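Local coordinates for protein transcription elongation factor SPT6 (Candida glabrata, PDB 3PJP) that binds the phosphorylated C-terminal repeat domain of RNA polymerase II through its tandem SH2 domain and probably serves as a histone H3-H4 chaperone during elongation, at residues V59-L64 against K74-E79; E108-G113 against F137-E142; S133-S138 against F147-K152. All coordinates share one frame; numbering follows the deposited sequence.

Contact 1. Residues V59-L64 against K74-E79; sequences VDIQEL and KVLVVE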
loop_
_atom_site.group_PDB
_atom_site.type_symbol
_atom_site.label_atom_id
_atom_site.label_comp_id
_atom_site.label_asym_id
_atom_site.label_seq_id
_atom_site.Cartn_x
_atom_site.Cartn_y
_atom_site.Cartn_z
ATOM N N VAL A 59 -0.257 10.037 3.393
ATOM C CA VAL A 59 0.460 10.252 2.142
ATOM C C VAL A 59 0.884 11.706 2.067
ATOM O O VAL A 59 0.050 12.614 2.197
ATOM C CB VAL A 59 -0.451 9.913 0.965
ATOM C CG1 VAL A 59 0.293 10.069 -0.372
ATOM C CG2 VAL A 59 -0.996 8.502 1.122
ATOM N N ASP A 60 2.179 11.942 1.882
ATOM C CA ASP A 60 2.656 13.314 1.811
ATOM C C ASP A 60 2.560 13.874 0.410
ATOM O O ASP A 60 2.834 13.187 -0.567
ATOM C CB ASP A 60 4.088 13.452 2.314
ATOM C CG ASP A 60 4.577 14.889 2.253
ATOM O OD1 ASP A 60 4.221 15.683 3.147
ATOM O OD2 ASP A 60 5.318 15.220 1.310
ATOM N N ILE A 61 2.150 15.136 0.335
ATOM C CA ILE A 61 2.120 15.880 -0.917
ATOM C C ILE A 61 3.096 17.055 -0.834
ATOM O O ILE A 61 2.955 17.939 0.017
ATOM C CB ILE A 61 0.697 16.400 -1.220
ATOM C CG1 ILE A 61 -0.295 15.240 -1.295
ATOM C CG2 ILE A 61 0.674 17.140 -2.547
ATOM C CD1 ILE A 61 -1.744 15.690 -1.218
ATOM N N GLN A 62 4.094 17.061 -1.709
ATOM C CA GLN A 62 5.045 18.166 -1.770
ATOM C C GLN A 62 4.609 19.182 -2.827
ATOM O O GLN A 62 4.296 18.825 -3.974
ATOM C CB GLN A 62 6.448 17.650 -2.093
ATOM C CG GLN A 62 7.467 18.732 -2.451
ATOM C CD GLN A 62 8.144 19.349 -1.243
ATOM O OE1 GLN A 62 8.857 18.668 -0.498
ATOM N NE2 GLN A 62 7.927 20.648 -1.037
ATOM N N GLU A 63 4.586 20.458 -2.458
ATOM C CA GLU A 63 4.246 21.491 -3.438
ATOM C C GLU A 63 5.478 22.055 -4.115
ATOM O O GLU A 63 6.521 22.219 -3.491
ATOM C CB GLU A 63 3.525 22.646 -2.762
ATOM C CG GLU A 63 2.226 22.296 -2.120
ATOM C CD GLU A 63 1.621 23.515 -1.467
ATOM O OE1 GLU A 63 2.054 23.844 -0.349
ATOM O OE2 GLU A 63 0.746 24.155 -2.084
ATOM N N LEU A 64 5.341 22.362 -5.400
ATOM C CA LEU A 64 6.338 23.132 -6.124
ATOM C C LEU A 64 5.645 24.288 -6.825
ATOM O O LEU A 64 4.431 24.264 -7.039
ATOM C CB LEU A 64 7.032 22.277 -7.183
ATOM C CG LEU A 64 7.527 20.884 -6.800
ATOM C CD1 LEU A 64 8.089 20.210 -8.030
ATOM C CD2 LEU A 64 8.559 20.946 -5.679
ATOM N N LYS A 74 1.587 25.104 -8.121
ATOM C CA LYS A 74 1.118 24.759 -9.464
ATOM C C LYS A 74 1.391 23.292 -9.811
ATOM O O LYS A 74 0.768 22.738 -10.733
ATOM C CB LYS A 74 1.792 25.643 -10.523
ATOM C CG LYS A 74 1.261 27.068 -10.635
ATOM C CD LYS A 74 1.938 27.774 -11.803
ATOM C CE LYS A 74 1.879 29.283 -11.672
ATOM N NZ LYS A 74 3.071 29.918 -12.297
ATOM N N VAL A 75 2.332 22.683 -9.089
ATOM C CA VAL A 75 2.723 21.289 -9.303
ATOM C C VAL A 75 2.736 20.620 -7.940
ATOM O O VAL A 75 3.292 21.171 -6.998
ATOM C CB VAL A 75 4.132 21.186 -9.944
ATOM C CG1 VAL A 75 4.591 19.729 -10.074
ATOM C CG2 VAL A 75 4.140 21.832 -11.327
ATOM N N LEU A 76 2.102 19.452 -7.838
ATOM C CA LEU A 76 2.064 18.695 -6.592
ATOM C C LEU A 76 2.707 17.343 -6.792
ATOM O O LEU A 76 2.400 16.650 -7.751
ATOM C CB LEU A 76 0.616 18.495 -6.151
ATOM C CG LEU A 76 -0.262 19.745 -6.029
ATOM C CD1 LEU A 76 -1.683 19.323 -5.700
ATOM C CD2 LEU A 76 0.275 20.738 -4.998
ATOM N N VAL A 77 3.574 16.965 -5.862
ATOM C CA VAL A 77 4.344 15.726 -6.011
ATOM C C VAL A 77 3.933 14.697 -4.966
ATOM O O VAL A 77 3.901 14.994 -3.770
ATOM C CB VAL A 77 5.848 15.990 -5.890
ATOM C CG1 VAL A 77 6.637 14.705 -6.182
ATOM C CG2 VAL A 77 6.263 17.078 -6.860
ATOM N N VAL A 78 3.579 13.499 -5.423
ATOM C CA VAL A 78 3.293 12.396 -4.517
ATOM C C VAL A 78 4.139 11.199 -4.924
ATOM O O VAL A 78 4.067 10.744 -6.061
ATOM C CB VAL A 78 1.822 11.966 -4.548
ATOM C CG1 VAL A 78 1.565 10.928 -3.452
ATOM C CG2 VAL A 78 0.917 13.164 -4.337
ATOM N N GLU A 79 4.936 10.713 -3.977
ATOM C CA GLU A 79 5.820 9.572 -4.211
ATOM C C GLU A 79 6.534 9.639 -5.554
ATOM O O GLU A 79 6.511 8.682 -6.341
ATOM C CB GLU A 79 5.039 8.267 -4.063
ATOM C CG GLU A 79 4.367 8.148 -2.707
ATOM C CD GLU A 79 3.916 6.742 -2.391
ATOM O OE1 GLU A 79 4.385 5.795 -3.059
ATOM O OE2 GLU A 79 3.094 6.586 -1.464
HETATM O O HOH W 1 4.686 11.414 -1.191
HETATM O O HOH W 2 3.699 9.358 0.410
#
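A beta hairpin of the N-terminal SH2 domain, strands 55-64 and 75-78, sets Gln-62 against Val-77 and Leu-64 against Val-75 as antiparallel hydrogen-bonded pairs. Gln-62 N binds Val-77 O at 2.9 Å and Val-77 N answers to Gln-62 O at 2.7 Å. Leu-64 N approaches Val-75 O at 2.9 Å, whereas the return bond from Val-75 N to Leu-64 O is weak. This end is a classic beta bulge, Lys-74 and Val-75 both facing Leu-64. On the face of these pairs, Leu-64 CD1 slants across to Val-77 CG2 at 3.8 Å and also brushes Val-75 CG1. Gln-62 offers only its CB to Val-77: its chain bends at CB-CG (chi2 86°), and NE2 binds Glu-63 O and Asp-43 OD2. The other face is more deeply buried. There Glu-63 CG lies beside Leu-76 CD2, while its carboxylate takes salt bridges from Lys-66 and Arg-6 and the N-H of Gly-73. Ile-61 straddles Leu-76 and Val-78 with its two branches, and Val-59 CG1 meets Val-78 CG1 at a tight 3.4 Å, both side chains also touching Tyr-93 of helix 86-105. Past the last direct backbone bond a water continues the pairing, donating to Asp-60 O at 2.6 Å and accepting from Glu-79 N at 2.9 Å.

Contact 2. Residues E108-G113 against F137-E142; sequences EKFKAG and FSLNYE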
loop_
_atom_site.group_PDB
_atom_site.type_symbol
_atom_site.label_atom_id
_atom_site.label_comp_id
_atom_site.label_asym_id
_atom_site.label_seq_id
_atom_site.Cartn_x
_atom_site.Cartn_y
_atom_site.Cartn_z
ATOM N N GLU A 108 -7.630 -15.030 -4.176
ATOM C CA GLU A 108 -7.840 -16.280 -3.448
ATOM C C GLU A 108 -6.690 -16.612 -2.512
ATOM O O GLU A 108 -6.854 -17.390 -1.565
ATOM C CB GLU A 108 -8.094 -17.454 -4.400
ATOM C CG GLU A 108 -6.993 -17.701 -5.410
ATOM C CD GLU A 108 -7.276 -18.910 -6.285
ATOM O OE1 GLU A 108 -8.166 -19.713 -5.924
ATOM O OE2 GLU A 108 -6.608 -19.054 -7.335
ATOM N N LYS A 109 -5.524 -16.029 -2.772
ATOM C CA LYS A 109 -4.376 -16.275 -1.915
ATOM C C LYS A 109 -4.180 -15.205 -0.844
ATOM O O LYS A 109 -3.177 -15.215 -0.127
ATOM C CB LYS A 109 -3.106 -16.471 -2.743
ATOM C CG LYS A 109 -3.159 -17.700 -3.639
ATOM C CD LYS A 109 -1.781 -18.080 -4.159
ATOM C CE LYS A 109 -1.867 -19.247 -5.136
ATOM N NZ LYS A 109 -2.671 -18.896 -6.347
ATOM N N PHE A 110 -5.138 -14.291 -0.714
ATOM C CA PHE A 110 -5.074 -13.335 0.377
ATOM C C PHE A 110 -5.676 -13.926 1.642
ATOM O O PHE A 110 -6.788 -14.456 1.631
ATOM C CB PHE A 110 -5.793 -12.020 0.042
ATOM C CG PHE A 110 -5.798 -11.053 1.190
ATOM C CD1 PHE A 110 -4.692 -10.254 1.441
ATOM C CD2 PHE A 110 -6.874 -11.002 2.061
ATOM C CE1 PHE A 110 -4.679 -9.386 2.523
ATOM C CE2 PHE A 110 -6.874 -10.129 3.142
ATOM C CZ PHE A 110 -5.771 -9.321 3.371
ATOM N N LYS A 111 -4.935 -13.841 2.738
ATOM C CA LYS A 111 -5.438 -14.323 4.021
ATOM C C LYS A 111 -5.707 -13.164 4.955
ATOM O O LYS A 111 -4.863 -12.284 5.138
ATOM C CB LYS A 111 -4.443 -15.273 4.675
ATOM C CG LYS A 111 -4.365 -16.634 4.030
ATOM C CD LYS A 111 -5.688 -17.367 4.120
ATOM C CE LYS A 111 -5.541 -18.806 3.645
ATOM N NZ LYS A 111 -6.846 -19.523 3.613
ATOM N N ALA A 112 -6.901 -13.148 5.525
ATOM C CA ALA A 112 -7.179 -12.202 6.575
ATOM C C ALA A 112 -6.512 -12.837 7.777
ATOM O O ALA A 112 -6.341 -14.057 7.831
ATOM C CB ALA A 112 -8.679 -12.051 6.790
ATOM N N GLY A 113 -6.106 -12.024 8.732
ATOM C CA GLY A 113 -5.436 -12.580 9.885
ATOM C C GLY A 113 -4.005 -12.108 9.962
ATOM O O GLY A 113 -3.458 -11.552 9.005
ATOM N N PHE A 137 -0.630 -14.032 0.758
ATOM C CA PHE A 137 -0.443 -12.624 1.081
ATOM C C PHE A 137 -1.326 -12.307 2.273
ATOM O O PHE A 137 -2.413 -12.877 2.415
ATOM C CB PHE A 137 -0.866 -11.733 -0.099
ATOM C CG PHE A 137 -0.118 -12.001 -1.367
ATOM C CD1 PHE A 137 1.136 -11.452 -1.579
ATOM C CD2 PHE A 137 -0.672 -12.795 -2.355
ATOM C CE1 PHE A 137 1.825 -11.693 -2.753
ATOM C CE2 PHE A 137 0.016 -13.043 -3.534
ATOM C CZ PHE A 137 1.257 -12.491 -3.734
ATOM N N SER A 138 -0.856 -11.409 3.133
ATOM C CA SER A 138 -1.668 -10.890 4.229
ATOM C C SER A 138 -1.296 -9.437 4.537
ATOM O O SER A 138 -0.260 -8.939 4.105
ATOM C CB SER A 138 -1.517 -11.778 5.473
ATOM O OG SER A 138 -0.177 -11.785 5.916
ATOM N N LEU A 139 -2.162 -8.734 5.265
ATOM C CA LEU A 139 -1.914 -7.337 5.553
ATOM C C LEU A 139 -0.894 -7.136 6.660
ATOM O O LEU A 139 -0.919 -7.824 7.678
ATOM C CB LEU A 139 -3.219 -6.635 5.919
ATOM C CG LEU A 139 -4.028 -6.126 4.727
ATOM C CD1 LEU A 139 -5.446 -5.757 5.164
ATOM C CD2 LEU A 139 -3.331 -4.929 4.099
ATOM N N ASN A 140 0.016 -6.195 6.443
ATOM C CA ASN A 140 0.950 -5.772 7.479
ATOM C C ASN A 140 0.272 -4.685 8.298
ATOM O O ASN A 140 0.191 -3.533 7.881
ATOM C CB ASN A 140 2.245 -5.248 6.848
ATOM C CG ASN A 140 3.348 -4.982 7.879
ATOM O OD1 ASN A 140 3.076 -4.587 9.023
ATOM N ND2 ASN A 140 4.596 -5.196 7.475
ATOM N N TYR A 141 -0.211 -5.055 9.477
ATOM C CA TYR A 141 -1.034 -4.133 10.243
ATOM C C TYR A 141 -0.225 -3.069 10.970
ATOM O O TYR A 141 -0.768 -2.052 11.397
ATOM C CB TYR A 141 -1.945 -4.893 11.209
ATOM C CG TYR A 141 -3.001 -5.724 10.512
ATOM C CD1 TYR A 141 -2.805 -7.077 10.276
ATOM C CD2 TYR A 141 -4.187 -5.149 10.071
ATOM C CE1 TYR A 141 -3.762 -7.839 9.630
ATOM C CE2 TYR A 141 -5.151 -5.900 9.423
ATOM C CZ TYR A 141 -4.934 -7.244 9.203
ATOM O OH TYR A 141 -5.889 -8.002 8.556
ATOM N N GLU A 142 1.074 -3.287 11.115
ATOM C CA GLU A 142 1.907 -2.320 11.819
ATOM C C GLU A 142 2.586 -1.328 10.884
ATOM O O GLU A 142 3.122 -0.313 11.325
ATOM C CB GLU A 142 2.938 -3.036 12.694
ATOM C CG GLU A 142 2.320 -3.774 13.886
ATOM C CD GLU A 142 1.630 -5.063 13.477
ATOM O OE1 GLU A 142 0.658 -5.472 14.152
ATOM O OE2 GLU A 142 2.072 -5.672 12.480
HETATM O O HOH W 3 -4.290 -10.100 6.680
HETATM O O HOH W 4 -0.952 -10.465 8.368
#
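In a beta-alpha-beta unit of the C-terminal SH2 domain, the short, weakly bonded strand 110-111 runs parallel to strand 134-139, pairing Phe-110 with Phe-137. Two backbone bonds flank that pair: Phe-137 N to Lys-109 O at 2.9 Å, and a straighter one from Lys-111 N to Phe-137 O at 2.7 Å, 173° at the hydrogen. Phe-110 CG stands anti to its own nitrogen (chi1 177°), which lays the ring along the partner backbone. CD1 meets Phe-137 O at 3.6 Å, CE1 reaches Ser-138 CA and Leu-139 N, and CZ ends on Leu-139 CG at 3.9 Å. Beyond Lys-111 two waters bridge the chain segments. One donates to Lys-111 O and Gly-113 O, accepts from Leu-139 N at 2.9 Å and also bonds Tyr-141 OH; the second links Gly-113 O and Leu-139 O to Ser-138 OG. Gly-113 O lies at the edge of the Tyr-141 ring, in its plane, 3.8 Å from CE1. Around this edge of the sheet, Phe-137 packs on Leu-184 and Cys-185 of helix 181-191 and on Leu-104 of helix 86-105, while Lys-111 makes cation-pi contacts with Phe-121 of helix 115-128 and with Tyr-136.

Contact 3. Residues S133-S138 against F147-K152; sequences SVYYFS and FYLIFK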
loop_
_atom_site.group_PDB
_atom_site.type_symbol
_atom_site.label_atom_id
_atom_site.label_comp_id
_atom_site.label_asym_id
_atom_site.label_seq_id
_atom_site.Cartn_x
_atom_site.Cartn_y
_atom_site.Cartn_z
ATOM N N SER A 133 4.493 -26.697 -2.595
ATOM C CA SER A 133 4.803 -25.334 -2.203
ATOM C C SER A 133 3.500 -24.612 -1.875
ATOM O O SER A 133 2.439 -24.964 -2.386
ATOM C CB SER A 133 5.546 -24.613 -3.325
ATOM O OG SER A 133 4.742 -24.530 -4.492
ATOM N N VAL A 134 3.575 -23.607 -1.014
ATOM C CA VAL A 134 2.404 -22.801 -0.715
ATOM C C VAL A 134 2.849 -21.372 -0.478
ATOM O O VAL A 134 3.984 -21.128 -0.065
ATOM C CB VAL A 134 1.622 -23.339 0.502
ATOM C CG1 VAL A 134 2.422 -23.148 1.783
ATOM C CG2 VAL A 134 0.264 -22.665 0.612
ATOM N N TYR A 135 1.963 -20.426 -0.771
ATOM C CA TYR A 135 2.218 -19.030 -0.446
ATOM C C TYR A 135 0.922 -18.247 -0.279
ATOM O O TYR A 135 -0.074 -18.516 -0.957
ATOM C CB TYR A 135 3.132 -18.364 -1.486
ATOM C CG TYR A 135 2.531 -18.135 -2.863
ATOM C CD1 TYR A 135 2.008 -16.898 -3.216
ATOM C CD2 TYR A 135 2.535 -19.141 -3.824
ATOM C CE1 TYR A 135 1.479 -16.675 -4.480
ATOM C CE2 TYR A 135 2.007 -18.926 -5.094
ATOM C CZ TYR A 135 1.483 -17.691 -5.410
ATOM O OH TYR A 135 0.961 -17.466 -6.660
ATOM N N TYR A 136 0.947 -17.286 0.639
ATOM C CA TYR A 136 -0.189 -16.411 0.897
ATOM C C TYR A 136 0.268 -14.971 1.058
ATOM O O TYR A 136 1.412 -14.721 1.430
ATOM C CB TYR A 136 -0.919 -16.858 2.159
ATOM C CG TYR A 136 -1.568 -18.206 2.010
ATOM C CD1 TYR A 136 -2.563 -18.413 1.064
ATOM C CD2 TYR A 136 -1.183 -19.277 2.809
ATOM C CE1 TYR A 136 -3.162 -19.656 0.918
ATOM C CE2 TYR A 136 -1.777 -20.515 2.675
ATOM C CZ TYR A 136 -2.763 -20.701 1.726
ATOM O OH TYR A 136 -3.354 -21.935 1.588
ATOM N N PHE A 137 -0.630 -14.032 0.758
ATOM C CA PHE A 137 -0.443 -12.624 1.081
ATOM C C PHE A 137 -1.326 -12.307 2.273
ATOM O O PHE A 137 -2.413 -12.877 2.415
ATOM C CB PHE A 137 -0.866 -11.733 -0.099
ATOM C CG PHE A 137 -0.118 -12.001 -1.367
ATOM C CD1 PHE A 137 1.136 -11.452 -1.579
ATOM C CD2 PHE A 137 -0.672 -12.795 -2.355
ATOM C CE1 PHE A 137 1.825 -11.693 -2.753
ATOM C CE2 PHE A 137 0.016 -13.043 -3.534
ATOM C CZ PHE A 137 1.257 -12.491 -3.734
ATOM N N SER A 138 -0.856 -11.409 3.133
ATOM C CA SER A 138 -1.668 -10.890 4.229
ATOM C C SER A 138 -1.296 -9.437 4.537
ATOM O O SER A 138 -0.260 -8.939 4.105
ATOM C CB SER A 138 -1.517 -11.778 5.473
ATOM O OG SER A 138 -0.177 -11.785 5.916
ATOM N N PHE A 147 2.208 -5.462 2.662
ATOM C CA PHE A 147 1.664 -6.796 2.745
ATOM C C PHE A 147 2.820 -7.737 3.081
ATOM O O PHE A 147 3.985 -7.478 2.723
ATOM C CB PHE A 147 1.078 -7.223 1.401
ATOM C CG PHE A 147 -0.162 -6.476 1.020
ATOM C CD1 PHE A 147 -1.411 -7.013 1.282
ATOM C CD2 PHE A 147 -0.077 -5.247 0.400
ATOM C CE1 PHE A 147 -2.566 -6.328 0.933
ATOM C CE2 PHE A 147 -1.227 -4.554 0.045
ATOM C CZ PHE A 147 -2.470 -5.102 0.317
ATOM N N TYR A 148 2.501 -8.831 3.759
ATOM C CA TYR A 148 3.449 -9.933 3.848
ATOM C C TYR A 148 3.233 -10.895 2.690
ATOM O O TYR A 148 2.109 -11.072 2.218
ATOM C CB TYR A 148 3.295 -10.708 5.154
ATOM C CG TYR A 148 3.447 -9.888 6.395
ATOM C CD1 TYR A 148 4.671 -9.331 6.745
ATOM C CD2 TYR A 148 2.362 -9.681 7.234
ATOM C CE1 TYR A 148 4.804 -8.583 7.906
ATOM C CE2 TYR A 148 2.480 -8.935 8.386
ATOM C CZ TYR A 148 3.698 -8.389 8.724
ATOM O OH TYR A 148 3.791 -7.653 9.891
ATOM N N LEU A 149 4.324 -11.490 2.223
ATOM C CA LEU A 149 4.286 -12.608 1.298
ATOM C C LEU A 149 4.992 -13.745 2.020
ATOM O O LEU A 149 6.206 -13.720 2.181
ATOM C CB LEU A 149 5.022 -12.251 0.008
ATOM C CG LEU A 149 5.399 -13.331 -1.013
ATOM C CD1 LEU A 149 4.293 -14.352 -1.248
ATOM C CD2 LEU A 149 5.777 -12.660 -2.321
ATOM N N ILE A 150 4.214 -14.716 2.484
ATOM C CA ILE A 150 4.725 -15.779 3.353
ATOM C C ILE A 150 4.619 -17.088 2.579
ATOM O O ILE A 150 3.566 -17.396 2.012
ATOM C CB ILE A 150 3.915 -15.866 4.650
ATOM C CG1 ILE A 150 3.739 -14.465 5.257
ATOM C CG2 ILE A 150 4.577 -16.831 5.646
ATOM C CD1 ILE A 150 2.940 -14.435 6.539
ATOM N N PHE A 151 5.714 -17.840 2.535
ATOM C CA PHE A 151 5.809 -19.004 1.649
ATOM C C PHE A 151 6.740 -20.093 2.172
ATOM O O PHE A 151 7.619 -19.845 2.994
ATOM C CB PHE A 151 6.231 -18.585 0.225
ATOM C CG PHE A 151 7.590 -17.934 0.144
ATOM C CD1 PHE A 151 8.699 -18.668 -0.224
ATOM C CD2 PHE A 151 7.753 -16.586 0.415
ATOM C CE1 PHE A 151 9.952 -18.078 -0.312
ATOM C CE2 PHE A 151 9.013 -15.984 0.319
ATOM C CZ PHE A 151 10.113 -16.744 -0.048
ATOM N N LYS A 152 6.533 -21.300 1.665
ATOM C CA LYS A 152 7.342 -22.449 2.032
ATOM C C LYS A 152 7.316 -23.408 0.852
ATOM O O LYS A 152 6.242 -23.772 0.359
ATOM C CB LYS A 152 6.752 -23.099 3.285
ATOM C CG LYS A 152 7.595 -24.178 3.922
ATOM C CD LYS A 152 6.901 -24.695 5.185
ATOM C CE LYS A 152 7.684 -25.822 5.852
ATOM N NZ LYS A 152 8.810 -25.269 6.634
#
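Tyr-148 rests its CB and one ring edge on Ser-138, its partner in an antiparallel hydrogen-bonded pair of the hairpin 134-139/146-152. Its CB lies 3.7 Å from Ser-138 OG. CG is somewhat farther from the same oxygen, and CD2 comes to 3.6 Å of Ser-138 OG, which sits at the ring edge, in the ring plane. The tip OH probably bonds Asn-140 OD1, and Ile-161 and Asn-163 of strand 159-166 also touch the side chain. The terminal CD1 of Ile-150 approaches Ser-138 OG, which also bonds a water. On the opposite face of the sheet Leu-149 CD1 touches two rings, 3.9 Å from Phe-137 CE1 and 3.9 Å from Tyr-135 CD1. Tyr-135 CB and Phe-151 CB press together at 3.5 Å; with each CG between its own N and carbonyl carbon (chi1 70° and 62°), the two rings lead away from the partner strand. Both then meet Phe-188 of helix 181-191, Phe-151 edge-to-face. Three reciprocal pairs of backbone bonds run the length of the hairpin: Val-134 with Lys-152, Tyr-136 with Ile-150, and Ser-138 with Tyr-148, where Tyr-148 N reaches Ser-138 O at 2.8 Å. Cross-strand bonds thus serve alternate residues, Phe-137, Phe-147, Leu-149 and Phe-151 turning their backbones to flanking segments; the side chains add mainly apolar and aromatic packing, with the Ser-138 hydroxyl as the polar exception.

In the fold
Contact 1 belongs to the sheet of the first SH2 domain, and contacts 2 and 3 share the sheet of the second; contact 1 lies across the chain's centre from both, its centre about 30 Å from that of contact 2 and about 34 Å from that of contact 3. Strand 134-139 serves both later contacts, parallel to 110-111 on one side and antiparallel to 146-152 on the other. Contact 3 is the buried one, largely aromatic, with six backbone bonds. Contact 2, partly buried at the sheet edge, has two direct backbone bonds, and two waters bridge its far end. Contact 1 is also partly buried, with an aliphatic pairing surface, a bulge at one end and acidic side chains bonded mainly outside the pair.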